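Local coordinates for protein thymidylate synthase thyX (Helicobacter pylori, PDB 3N3Y) that probably makes dTMP by reductive methylation of dUMP, using methylenetetrahydrofolate as methyl donor and NADPH and reduced FAD as reductant, and works as a homotetramer, at residues Tyr16-Ala22 against His62-Asn66; Ala172-Gln176 against Leu209-Cys213; Arg118-Val122 against Pro159-Lys163; Gly71-Ala76 against Glu190-Leu194. All coordinates share one frame; numbering follows the deposited sequence.

Interaction 1: residues Tyr16-Ala22 against His62-Asn66. With UMP (2'-deoxyuridine 5'-monophosphate), chain E.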
# COMPACT_ATOMS: atom_id res chain seq x y z
N TYR A 16 -3.27 19.96 -8.66
CA TYR A 16 -2.60 18.89 -9.38
C TYR A 16 -1.12 19.17 -9.52
O TYR A 16 -0.65 20.29 -9.29
CB TYR A 16 -3.23 18.68 -10.75
CG TYR A 16 -3.18 19.90 -11.64
CD1 TYR A 16 -2.10 20.13 -12.49
CD2 TYR A 16 -4.22 20.83 -11.63
CE1 TYR A 16 -2.06 21.26 -13.30
CE2 TYR A 16 -4.19 21.96 -12.44
CZ TYR A 16 -3.11 22.17 -13.27
OH TYR A 16 -3.10 23.30 -14.07
N THR A 17 -0.39 18.13 -9.89
CA THR A 17 1.05 18.18 -10.02
C THR A 17 1.41 18.56 -11.45
O THR A 17 0.98 17.89 -12.39
CB THR A 17 1.69 16.81 -9.68
OG1 THR A 17 1.44 16.49 -8.30
CG2 THR A 17 3.18 16.86 -9.90
N PRO A 18 2.22 19.62 -11.61
CA PRO A 18 2.68 20.02 -12.94
C PRO A 18 3.24 18.80 -13.65
O PRO A 18 3.93 18.01 -13.00
CB PRO A 18 3.80 21.02 -12.64
CG PRO A 18 3.47 21.58 -11.31
CD PRO A 18 2.75 20.48 -10.54
N LEU A 19 2.94 18.63 -14.93
CA LEU A 19 3.44 17.51 -15.73
C LEU A 19 4.97 17.35 -15.74
O LEU A 19 5.49 16.24 -15.85
CB LEU A 19 2.98 17.62 -17.18
CG LEU A 19 1.66 16.99 -17.62
CD1 LEU A 19 1.49 17.19 -19.12
CD2 LEU A 19 1.64 15.51 -17.28
N ASP A 20 5.70 18.45 -15.68
CA ASP A 20 7.15 18.38 -15.78
C ASP A 20 7.73 17.53 -14.65
O ASP A 20 8.77 16.91 -14.82
CB ASP A 20 7.77 19.78 -15.76
CG ASP A 20 7.43 20.54 -14.49
OD1 ASP A 20 8.26 20.55 -13.54
OD2 ASP A 20 6.31 21.12 -14.43
N ILE A 21 7.06 17.51 -13.50
CA ILE A 21 7.49 16.62 -12.42
C ILE A 21 7.64 15.20 -12.95
O ILE A 21 8.62 14.51 -12.66
CB ILE A 21 6.53 16.64 -11.22
CG1 ILE A 21 6.53 18.02 -10.57
CG2 ILE A 21 6.93 15.58 -10.21
CD1 ILE A 21 7.90 18.61 -10.44
N ALA A 22 6.66 14.77 -13.74
CA ALA A 22 6.69 13.43 -14.31
C ALA A 22 7.83 13.25 -15.29
O ALA A 22 8.60 12.30 -15.18
CB ALA A 22 5.36 13.09 -14.96
N HIS A 62 4.22 9.98 -9.62
CA HIS A 62 4.68 11.30 -9.17
C HIS A 62 3.63 12.38 -9.40
O HIS A 62 3.70 13.44 -8.78
CB HIS A 62 5.99 11.70 -9.85
CG HIS A 62 7.12 10.77 -9.57
ND1 HIS A 62 7.86 10.83 -8.41
CD2 HIS A 62 7.61 9.73 -10.28
CE1 HIS A 62 8.78 9.87 -8.43
NE2 HIS A 62 8.65 9.19 -9.56
N LEU A 63 2.67 12.10 -10.29
CA LEU A 63 1.53 12.99 -10.50
C LEU A 63 0.40 12.69 -9.52
O LEU A 63 -0.11 11.58 -9.48
CB LEU A 63 1.02 12.87 -11.95
CG LEU A 63 2.10 13.06 -13.02
CD1 LEU A 63 1.56 12.84 -14.42
CD2 LEU A 63 2.72 14.45 -12.90
N TYR A 64 0.03 13.70 -8.74
CA TYR A 64 -0.97 13.58 -7.69
C TYR A 64 -2.13 14.55 -7.91
O TYR A 64 -1.93 15.71 -8.25
CB TYR A 64 -0.33 13.94 -6.36
CG TYR A 64 -0.97 13.32 -5.15
CD1 TYR A 64 -1.20 11.94 -5.09
CD2 TYR A 64 -1.32 14.09 -4.04
CE1 TYR A 64 -1.77 11.36 -3.98
CE2 TYR A 64 -1.90 13.52 -2.91
CZ TYR A 64 -2.11 12.15 -2.89
OH TYR A 64 -2.66 11.55 -1.77
N TYR A 65 -3.35 14.09 -7.66
CA TYR A 65 -4.53 14.95 -7.86
C TYR A 65 -5.40 15.04 -6.61
O TYR A 65 -5.79 14.02 -6.05
CB TYR A 65 -5.38 14.40 -8.99
CG TYR A 65 -4.61 14.26 -10.27
CD1 TYR A 65 -4.43 15.36 -11.12
CD2 TYR A 65 -4.05 13.05 -10.62
CE1 TYR A 65 -3.73 15.23 -12.30
CE2 TYR A 65 -3.33 12.91 -11.80
CZ TYR A 65 -3.17 14.00 -12.63
OH TYR A 65 -2.46 13.85 -13.79
N ASN A 66 -5.68 16.27 -6.18
CA ASN A 66 -6.62 16.52 -5.10
C ASN A 66 -8.00 16.94 -5.60
O ASN A 66 -8.17 18.03 -6.13
CB ASN A 66 -6.08 17.62 -4.18
CG ASN A 66 -4.63 17.40 -3.81
OD1 ASN A 66 -3.73 17.97 -4.43
ND2 ASN A 66 -4.39 16.57 -2.80
N1 UMP E . -2.90 24.67 -10.38
C2 UMP E . -2.39 23.52 -9.81
N3 UMP E . -1.14 23.06 -10.17
C4 UMP E . -0.42 23.75 -11.11
C5 UMP E . -0.93 24.91 -11.69
C6 UMP E . -2.18 25.37 -11.31
O2 UMP E . -3.05 22.90 -8.97
O4 UMP E . 0.68 23.33 -11.43
C1' UMP E . -4.24 25.11 -9.95
C2' UMP E . -4.18 26.38 -9.13
C3' UMP E . -5.54 26.99 -9.42
C4' UMP E . -6.01 26.38 -10.74
O3' UMP E . -6.42 26.63 -8.38
O4' UMP E . -5.11 25.33 -11.05
C5' UMP E . -5.98 27.41 -11.86
O5' UMP E . -4.67 27.91 -11.99
P UMP E . -4.22 28.79 -13.27
OP1 UMP E . -2.71 28.85 -13.30
OP2 UMP E . -4.78 30.18 -13.08
OP3 UMP E . -4.73 28.16 -14.52
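Tyr16 and Tyr65 bring their CA atoms within 4.6 Å where the end of strand 10-16 runs against the start of strand 64-73, and the two segments then stay close through Thr17 and Leu63, whose CA atoms are 5.2 Å apart. Thr17 clasps the strand start: Tyr64 N donates to Thr17 OG1 over 3.2 Å at 157°, while Thr17 N reaches Tyr64 O in a weak, bent bond. The Thr17 hydroxyl lies beside its own backbone N (chi1 -64°), which turns CG2 the other way, toward His62 O and Leu63 CD2. Leu63 fills the corner against the start of helix 20-30, its CD2 3.6 Å from Ala22 CB and its CD1 against Leu19 CD2. Tyr16 CB meets Tyr65 CD1 at 3.5 Å, yet the Tyr16 ring leads away and turns one face to the uracil of dUMP, whose N3 sits 3.6 Å above the ring centre. The same base is read by the Tyr16 backbone: Tyr16 N donates to O2 of dUMP, and N3 of dUMP donates to Tyr16 O at 2.9 Å. A sheet edge passing into a helix thus forms a dUMP pocket with His15, Pro18 CG lying against O4 of the base.

Interaction 2: residues Ala172-Gln176 against Leu209-Cys213. With FAD (flavin-adenine dinucleotide), chain K.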
# COMPACT_ATOMS: atom_id res chain seq x y z
N ALA A 172 -1.55 9.46 -10.42
CA ALA A 172 -1.97 9.21 -11.81
C ALA A 172 -2.02 7.75 -12.19
O ALA A 172 -2.87 7.34 -12.96
CB ALA A 172 -1.11 9.97 -12.79
N ARG A 173 -1.12 6.95 -11.65
CA ARG A 173 -1.13 5.52 -11.92
C ARG A 173 -2.36 4.83 -11.30
O ARG A 173 -2.98 3.96 -11.91
CB ARG A 173 0.14 4.89 -11.39
CG ARG A 173 0.26 3.40 -11.67
CD ARG A 173 1.56 2.86 -11.07
NE ARG A 173 1.87 1.53 -11.57
CZ ARG A 173 2.71 0.68 -11.00
NH1 ARG A 173 3.33 1.01 -9.87
NH2 ARG A 173 2.93 -0.51 -11.55
N SER A 174 -2.69 5.21 -10.08
CA SER A 174 -3.87 4.64 -9.43
C SER A 174 -5.13 5.17 -10.10
O SER A 174 -6.08 4.43 -10.31
CB SER A 174 -3.89 4.96 -7.94
OG SER A 174 -4.89 4.20 -7.30
N LEU A 175 -5.12 6.45 -10.44
CA LEU A 175 -6.25 7.04 -11.15
C LEU A 175 -6.53 6.32 -12.46
O LEU A 175 -7.69 6.11 -12.80
CB LEU A 175 -6.07 8.54 -11.39
CG LEU A 175 -7.25 9.27 -12.04
CD1 LEU A 175 -8.57 9.04 -11.27
CD2 LEU A 175 -6.95 10.75 -12.12
N GLN A 176 -5.48 5.91 -13.17
CA GLN A 176 -5.70 5.15 -14.41
C GLN A 176 -6.45 3.86 -14.13
O GLN A 176 -7.38 3.53 -14.85
CB GLN A 176 -4.39 4.81 -15.13
CG GLN A 176 -3.71 5.98 -15.79
CD GLN A 176 -2.50 5.54 -16.61
OE1 GLN A 176 -2.13 6.18 -17.60
NE2 GLN A 176 -1.88 4.44 -16.21
N LEU A 209 -3.25 11.64 -20.78
CA LEU A 209 -2.66 10.48 -20.11
C LEU A 209 -3.73 9.46 -19.78
O LEU A 209 -3.45 8.27 -19.65
CB LEU A 209 -1.93 10.89 -18.83
CG LEU A 209 -0.81 11.90 -19.00
CD1 LEU A 209 -0.30 12.33 -17.65
CD2 LEU A 209 0.30 11.31 -19.85
N PHE A 210 -4.96 9.94 -19.64
CA PHE A 210 -6.05 9.12 -19.13
C PHE A 210 -7.09 8.84 -20.20
O PHE A 210 -7.91 7.94 -20.03
CB PHE A 210 -6.72 9.82 -17.95
CG PHE A 210 -5.77 10.14 -16.84
CD1 PHE A 210 -5.41 9.17 -15.92
CD2 PHE A 210 -5.23 11.41 -16.72
CE1 PHE A 210 -4.51 9.45 -14.89
CE2 PHE A 210 -4.34 11.72 -15.69
CZ PHE A 210 -3.98 10.73 -14.78
N GLU A 211 -7.05 9.60 -21.29
CA GLU A 211 -8.12 9.57 -22.29
C GLU A 211 -8.56 8.15 -22.66
O GLU A 211 -9.76 7.89 -22.86
CB GLU A 211 -7.71 10.35 -23.54
CG GLU A 211 -6.39 9.89 -24.15
CD GLU A 211 -5.86 10.85 -25.22
OE1 GLU A 211 -4.61 11.03 -25.30
OE2 GLU A 211 -6.70 11.43 -25.96
N ASP A 212 -7.60 7.23 -22.74
CA ASP A 212 -7.85 5.89 -23.27
C ASP A 212 -8.29 4.85 -22.23
O ASP A 212 -8.72 3.75 -22.59
CB ASP A 212 -6.63 5.40 -24.05
CG ASP A 212 -6.13 6.42 -25.07
OD1 ASP A 212 -6.97 6.97 -25.83
OD2 ASP A 212 -4.91 6.68 -25.12
N CYS A 213 -8.18 5.19 -20.94
CA CYS A 213 -8.72 4.36 -19.86
C CYS A 213 -10.23 4.16 -20.03
O CYS A 213 -10.75 3.06 -19.82
CB CYS A 213 -8.46 4.98 -18.48
SG CYS A 213 -6.72 5.17 -18.00
PA FAD K . 4.74 -3.19 -6.39
O1A FAD K . 4.88 -4.49 -5.63
O2A FAD K . 5.48 -2.03 -5.77
O5B FAD K . 3.20 -2.81 -6.51
C5B FAD K . 2.26 -3.80 -6.89
C4B FAD K . 1.12 -3.07 -7.58
O4B FAD K . 0.52 -2.19 -6.65
C3B FAD K . 1.63 -2.20 -8.72
O3B FAD K . 1.63 -2.89 -9.95
C2B FAD K . 0.69 -1.01 -8.70
O2B FAD K . -0.49 -1.35 -9.39
C1B FAD K . 0.28 -0.94 -7.25
N9A FAD K . 0.95 0.11 -6.47
C8A FAD K . 1.82 -0.06 -5.42
N7A FAD K . 2.17 1.16 -4.96
C5A FAD K . 1.54 2.10 -5.70
C6A FAD K . 1.54 3.49 -5.67
N6A FAD K . 2.11 4.15 -4.66
N1A FAD K . 0.77 4.18 -6.58
C2A FAD K . 0.01 3.51 -7.51
N3A FAD K . 0.02 2.14 -7.54
C4A FAD K . 0.76 1.45 -6.65
N1 FAD K . 12.88 1.63 -11.33
C2 FAD K . 13.62 2.79 -11.43
O2 FAD K . 13.52 3.66 -10.58
N3 FAD K . 14.47 2.99 -12.49
C4 FAD K . 14.61 2.03 -13.47
O4 FAD K . 15.37 2.24 -14.40
C4X FAD K . 13.88 0.84 -13.38
N5 FAD K . 14.02 -0.13 -14.36
C5X FAD K . 13.29 -1.30 -14.24
C6 FAD K . 13.43 -2.28 -15.21
C7 FAD K . 12.71 -3.47 -15.12
C7M FAD K . 12.87 -4.52 -16.18
C8 FAD K . 11.84 -3.67 -14.04
C8M FAD K . 11.06 -4.95 -13.94
C9 FAD K . 11.69 -2.69 -13.06
C9A FAD K . 12.42 -1.50 -13.16
N10 FAD K . 12.28 -0.52 -12.19
C10 FAD K . 13.01 0.65 -12.30
C1' FAD K . 11.38 -0.72 -10.99
C2' FAD K . 9.90 -0.47 -11.25
O2' FAD K . 9.70 0.87 -11.66
C3' FAD K . 9.07 -0.75 -9.99
O3' FAD K . 9.40 0.13 -8.94
C4' FAD K . 9.20 -2.19 -9.50
O4' FAD K . 9.17 -3.05 -10.61
C5' FAD K . 7.98 -2.57 -8.68
O5' FAD K . 6.89 -2.67 -9.59
P FAD K . 5.37 -2.45 -9.10
O1P FAD K . 4.41 -2.82 -10.20
O2P FAD K . 5.20 -1.03 -8.66
O3P FAD K . 5.20 -3.53 -7.91
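This is a buried, largely apolar contact between the first turn of helix 172-182 and the loop that follows helix 189-201 near the C-terminus, with the Phe210 ring as its main wedge. Ala172 and Gln176, one turn apart, and Leu175 receive it. Ala172 CB touches Phe210 CZ at 3.6 Å, and the carbonyl oxygen of Ala172 comes to the ring edge, 3.3 Å from Phe210 CE1. That oxygen is already engaged in the helix, accepting from Gln176 N. Over a face of the ring stands the Leu175 methyl CD2, 4.2 Å from the centroid and 25° off the normal, a CH-pi contact. Leu175, with CG anti to the backbone N (chi1 -176°), directs CD2 over the ring, the two side chains crossing at about a right angle. The aliphatic part of Gln176 closes in obliquely, CG lying 3.6 Å from Phe210 CD1. Farther along, Cys213 SG rests 3.7 Å from Gln176 CB and close to the Gln176 carbonyl.

Arg173 points away from the loop, to the bound FAD. Its extended chain brings the guanidinium edge to one phosphate, with Arg173 NH1 donating to O2P of FAD at 3.0 Å and 176° and NH2 donating to O1P, while the ribose carbon C2B lies over one face of the guanidinium. Glu61 forms a salt bridge with the same NH1. Around it the contact meets Tyr65 of strand 64-73 through Ala172 and Leu175, Ile47 and His48 of helix 41-51 through Leu209, and Leu179 farther along helix 172-182 through Phe210 and Cys213.

Interaction 3: residues Arg118-Val122 against Pro159-Lys163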
# COMPACT_ATOMS: atom_id res chain seq x y z
N ARG A 118 -34.06 15.60 -2.82
CA ARG A 118 -32.88 15.40 -3.66
C ARG A 118 -31.67 16.12 -3.12
O ARG A 118 -30.56 15.87 -3.57
CB ARG A 118 -33.12 15.83 -5.09
CG ARG A 118 -33.90 14.83 -5.90
CD ARG A 118 -33.86 15.21 -7.37
NE ARG A 118 -32.83 14.48 -8.10
CZ ARG A 118 -32.80 14.34 -9.43
NH1 ARG A 118 -33.75 14.89 -10.17
NH2 ARG A 118 -31.83 13.65 -10.01
N GLU A 119 -31.87 17.00 -2.15
CA GLU A 119 -30.73 17.61 -1.48
C GLU A 119 -29.97 16.57 -0.67
O GLU A 119 -28.78 16.71 -0.44
CB GLU A 119 -31.16 18.75 -0.56
CG GLU A 119 -29.98 19.43 0.13
CD GLU A 119 -30.36 20.26 1.37
OE1 GLU A 119 -31.57 20.56 1.57
OE2 GLU A 119 -29.44 20.61 2.15
N PHE A 120 -30.67 15.53 -0.22
CA PHE A 120 -30.07 14.55 0.67
C PHE A 120 -29.93 13.18 0.05
O PHE A 120 -29.25 12.32 0.60
CB PHE A 120 -30.91 14.41 1.94
CG PHE A 120 -31.01 15.67 2.74
CD1 PHE A 120 -29.96 16.07 3.56
CD2 PHE A 120 -32.16 16.45 2.70
CE1 PHE A 120 -30.05 17.24 4.30
CE2 PHE A 120 -32.25 17.62 3.45
CZ PHE A 120 -31.19 18.01 4.25
N LEU A 121 -30.58 12.95 -1.08
CA LEU A 121 -30.60 11.62 -1.69
C LEU A 121 -30.14 11.64 -3.13
O LEU A 121 -30.38 12.60 -3.84
CB LEU A 121 -32.02 11.08 -1.67
CG LEU A 121 -32.64 10.89 -0.30
CD1 LEU A 121 -34.04 10.34 -0.45
CD2 LEU A 121 -31.76 9.97 0.55
N VAL A 122 -29.49 10.57 -3.55
CA VAL A 122 -29.20 10.36 -4.96
C VAL A 122 -30.37 9.63 -5.61
O VAL A 122 -30.73 8.53 -5.20
CB VAL A 122 -27.91 9.53 -5.16
CG1 VAL A 122 -27.68 9.21 -6.65
CG2 VAL A 122 -26.71 10.26 -4.56
N PRO A 159 -30.77 5.13 4.23
CA PRO A 159 -30.68 4.40 2.96
C PRO A 159 -29.33 4.64 2.29
O PRO A 159 -28.68 5.66 2.52
CB PRO A 159 -31.79 5.05 2.13
CG PRO A 159 -31.71 6.48 2.53
CD PRO A 159 -31.46 6.42 4.06
N GLU A 160 -28.91 3.71 1.45
CA GLU A 160 -27.63 3.84 0.74
C GLU A 160 -27.61 5.00 -0.26
O GLU A 160 -26.54 5.44 -0.66
CB GLU A 160 -27.26 2.54 0.04
CG GLU A 160 -27.21 1.36 0.96
CD GLU A 160 -25.81 0.82 1.11
OE1 GLU A 160 -25.13 0.65 0.06
OE2 GLU A 160 -25.39 0.56 2.26
N SER A 161 -28.77 5.49 -0.67
CA SER A 161 -28.80 6.60 -1.60
C SER A 161 -28.50 7.93 -0.91
O SER A 161 -28.45 8.97 -1.55
CB SER A 161 -30.13 6.68 -2.33
OG SER A 161 -31.20 6.73 -1.41
N TYR A 162 -28.29 7.90 0.40
CA TYR A 162 -27.98 9.11 1.13
C TYR A 162 -26.69 9.76 0.62
O TYR A 162 -25.68 9.08 0.42
CB TYR A 162 -27.85 8.82 2.61
CG TYR A 162 -28.00 10.05 3.46
CD1 TYR A 162 -26.90 10.82 3.82
CD2 TYR A 162 -29.26 10.47 3.88
CE1 TYR A 162 -27.06 11.97 4.59
CE2 TYR A 162 -29.42 11.61 4.64
CZ TYR A 162 -28.33 12.35 4.99
OH TYR A 162 -28.51 13.47 5.76
N LYS A 163 -26.72 11.07 0.43
CA LYS A 163 -25.56 11.78 -0.11
C LYS A 163 -24.39 11.95 0.86
O LYS A 163 -24.57 12.22 2.04
CB LYS A 163 -25.96 13.13 -0.70
CG LYS A 163 -26.53 13.04 -2.10
CD LYS A 163 -26.97 14.40 -2.55
CE LYS A 163 -27.66 14.33 -3.90
NZ LYS A 163 -28.00 15.71 -4.33
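Lys163 gives the contact between 118-122 and 159-163 two of its three hydrogen bonds. Its backbone N donates to Phe120 O at 2.8 Å and 162°, with the donor standing 38° out of the carbonyl plane. Its extended side chain then runs along the other loop until NZ meets Arg118 O at 2.7 Å, nearly along the C=O axis at 170°. On the way Lys163 CE passes 3.2 Å from Leu121 O, and Lys163 CG packs across Val122 CG2. The third bond runs the opposite way, from Val122 N to Ser161 O at 2.8 Å, so the backbones are bridged on both sides of the Leu121-Tyr162 pair. Ser161 O and Phe120 O are also approached by CA-H groups, of Leu121 and Tyr162 respectively.

The Phe120 carbonyl oxygen lies over a face of the Tyr162 ring, 3.7 Å above it toward the rim, while the Phe120 and Tyr162 side chains run side by side in the same direction. Leu121 CD2 touches Pro159 CG and reaches Tyr162 CD2. The polar ends find partners elsewhere: Tyr162 OH bonds to Glu99, and Ser161 OG to Ser133 and to the backbone of Tyr156 of the fourth subunit. Tyr162 N is held by Pro159 O, closing a type I beta turn. A single beta bridge thus ties a turn leading into strand 163-171 to an interhelical loop, beside the dUMP-binding Arg74 that Tyr162 touches.

Interaction 4: residues Gly71-Ala76 against Glu190-Leu194. With UMP (2'-deoxyuridine 5'-monophosphate), chain G.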
# COMPACT_ATOMS: atom_id res chain seq x y z
N GLY A 71 -22.16 15.00 -3.52
CA GLY A 71 -23.39 14.38 -4.00
C GLY A 71 -23.25 12.94 -4.46
O GLY A 71 -24.03 12.47 -5.27
N LEU A 72 -22.24 12.24 -3.97
CA LEU A 72 -22.07 10.83 -4.25
C LEU A 72 -22.90 10.06 -3.21
O LEU A 72 -22.98 10.47 -2.04
CB LEU A 72 -20.58 10.46 -4.16
CG LEU A 72 -20.19 9.06 -4.63
CD1 LEU A 72 -20.24 8.98 -6.14
CD2 LEU A 72 -18.82 8.65 -4.08
N SER A 73 -23.54 8.97 -3.62
CA SER A 73 -24.33 8.19 -2.68
C SER A 73 -23.40 7.38 -1.76
O SER A 73 -22.25 7.12 -2.12
CB SER A 73 -25.29 7.25 -3.42
OG SER A 73 -24.63 6.11 -3.94
N ARG A 74 -23.91 7.00 -0.59
CA ARG A 74 -23.17 6.13 0.32
C ARG A 74 -22.90 4.78 -0.33
O ARG A 74 -21.85 4.17 -0.10
CB ARG A 74 -23.94 5.90 1.63
CG ARG A 74 -24.32 7.15 2.38
CD ARG A 74 -23.34 7.51 3.46
NE ARG A 74 -23.27 6.48 4.50
CZ ARG A 74 -22.37 6.49 5.48
NH1 ARG A 74 -21.47 7.47 5.56
NH2 ARG A 74 -22.36 5.50 6.38
N GLY A 75 -23.87 4.32 -1.13
CA GLY A 75 -23.72 3.07 -1.86
C GLY A 75 -22.50 3.11 -2.77
O GLY A 75 -21.74 2.15 -2.84
N ALA A 76 -22.31 4.24 -3.46
CA ALA A 76 -21.15 4.39 -4.35
C ALA A 76 -19.86 4.60 -3.55
O ALA A 76 -18.78 4.20 -3.98
CB ALA A 76 -21.36 5.55 -5.33
N GLU A 190 -23.59 4.61 -11.35
CA GLU A 190 -23.15 5.80 -10.63
C GLU A 190 -21.63 5.92 -10.64
O GLU A 190 -21.08 7.02 -10.66
CB GLU A 190 -23.67 5.83 -9.19
CG GLU A 190 -23.48 7.18 -8.50
CD GLU A 190 -23.95 7.20 -7.03
OE1 GLU A 190 -24.52 6.18 -6.55
OE2 GLU A 190 -23.73 8.22 -6.34
N MET A 191 -20.96 4.77 -10.61
CA MET A 191 -19.50 4.73 -10.67
C MET A 191 -18.97 5.08 -12.07
O MET A 191 -17.88 5.64 -12.20
CB MET A 191 -18.99 3.37 -10.20
CG MET A 191 -19.28 3.10 -8.72
SD MET A 191 -18.59 4.37 -7.60
CE MET A 191 -16.84 3.97 -7.71
N GLN A 192 -19.74 4.75 -13.10
CA GLN A 192 -19.36 5.16 -14.46
C GLN A 192 -19.48 6.68 -14.57
O GLN A 192 -18.61 7.33 -15.14
CB GLN A 192 -20.21 4.47 -15.53
CG GLN A 192 -20.27 2.96 -15.42
CD GLN A 192 -21.05 2.33 -16.56
OE1 GLN A 192 -21.23 2.96 -17.60
NE2 GLN A 192 -21.51 1.10 -16.38
N ASP A 193 -20.52 7.24 -13.99
CA ASP A 193 -20.66 8.69 -13.97
C ASP A 193 -19.55 9.36 -13.15
O ASP A 193 -19.08 10.44 -13.50
CB ASP A 193 -22.02 9.11 -13.44
CG ASP A 193 -23.18 8.61 -14.31
OD1 ASP A 193 -22.93 8.10 -15.43
OD2 ASP A 193 -24.35 8.73 -13.86
N LEU A 194 -19.15 8.73 -12.05
CA LEU A 194 -18.08 9.28 -11.23
C LEU A 194 -16.77 9.27 -12.01
O LEU A 194 -16.01 10.23 -11.97
CB LEU A 194 -17.91 8.53 -9.91
CG LEU A 194 -16.69 8.96 -9.09
CD1 LEU A 194 -16.69 10.46 -8.80
CD2 LEU A 194 -16.64 8.18 -7.81
N1 UMP G . -15.33 6.50 9.24
C2 UMP G . -14.80 5.40 9.88
N3 UMP G . -15.00 5.25 11.24
C4 UMP G . -15.74 6.19 11.94
C5 UMP G . -16.28 7.31 11.29
C6 UMP G . -16.06 7.44 9.92
O2 UMP G . -14.15 4.57 9.24
O4 UMP G . -15.93 6.04 13.14
C1' UMP G . -15.13 6.63 7.79
C2' UMP G . -16.03 5.60 7.12
C3' UMP G . -16.65 6.37 5.96
C4' UMP G . -16.61 7.82 6.42
O3' UMP G . -15.83 6.22 4.83
O4' UMP G . -15.54 7.90 7.35
C5' UMP G . -17.91 8.25 7.11
O5' UMP G . -18.34 7.20 7.96
P UMP G . -19.59 7.27 8.95
OP1 UMP G . -20.79 7.51 8.09
OP2 UMP G . -19.39 8.33 10.01
OP3 UMP G . -19.72 5.96 9.68
O HOH W 1 -23.93 10.82 -7.34
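Glu190 turns both carboxylate oxygens to the bend between strand 64-73 and helix 74-80, where Ser73 meets them with two donors. The glutamate chain is extended, CG anti to its backbone N (chi1 -168°), and each oxygen uses its syn lone pair: OE2 accepts from Ser73 N at 2.8 Å and 169°, OE1 from Ser73 OG at 2.6 Å. Ser73 OG in turn accepts from Ala76 N at 3.0 Å, the N-cap bond of the helix, which its chi1 of 77° makes possible. The hydroxyl therefore links helix start and carboxylate. Ala76 CB packs against the carboxylate, 3.4 Å from Glu190 OE1, and Met191, bent at chi2 and chi3, lays SD beside Ala76 CB and O. On the same carboxylate face as Ala76 CB, Leu72 CD1 lies against Glu190 OE2 and meets Leu194 CD2 at 4.0 Å, the leucine side chains crossing at about a right angle.

A water donates to both Gly71 O and Glu190 OE2, and Tyr156 of the fourth subunit bonds OE1. Arg74, directed away, grips OP1 of dUMP through NH1 at 2.6 Å. Several donors and the nearby helix N-terminus would probably favour an ionised Glu190, whose bonds probably help hold the bend from which Arg74 extends to the phosphate.

How the interactions relate
Interactions 1, 2 and 4 are buried, whereas interaction 3 is partly buried and has an exposed residue at its margin. Interactions 1 and 2 adjoin: Leu63 O lies 2.7 Å from Ala172 N, probably hydrogen-bonded, and Leu19 and Leu63 both pack on Leu209. Interactions 3 and 4 touch likewise, through Tyr162 O and Arg74 N, and both reach the fourth subunit. Strand 64-73 spans the two groups, entering interaction 1 at its start and interaction 4 at its end, with centres about 25 Å apart. Chemistry varies accordingly: mixed strand-edge bonding in 1, apolar wedging in 2, carbonyl-directed bonds in 3, and a buried carboxylate in 4. Nucleotides border 1, 2 and 4 directly.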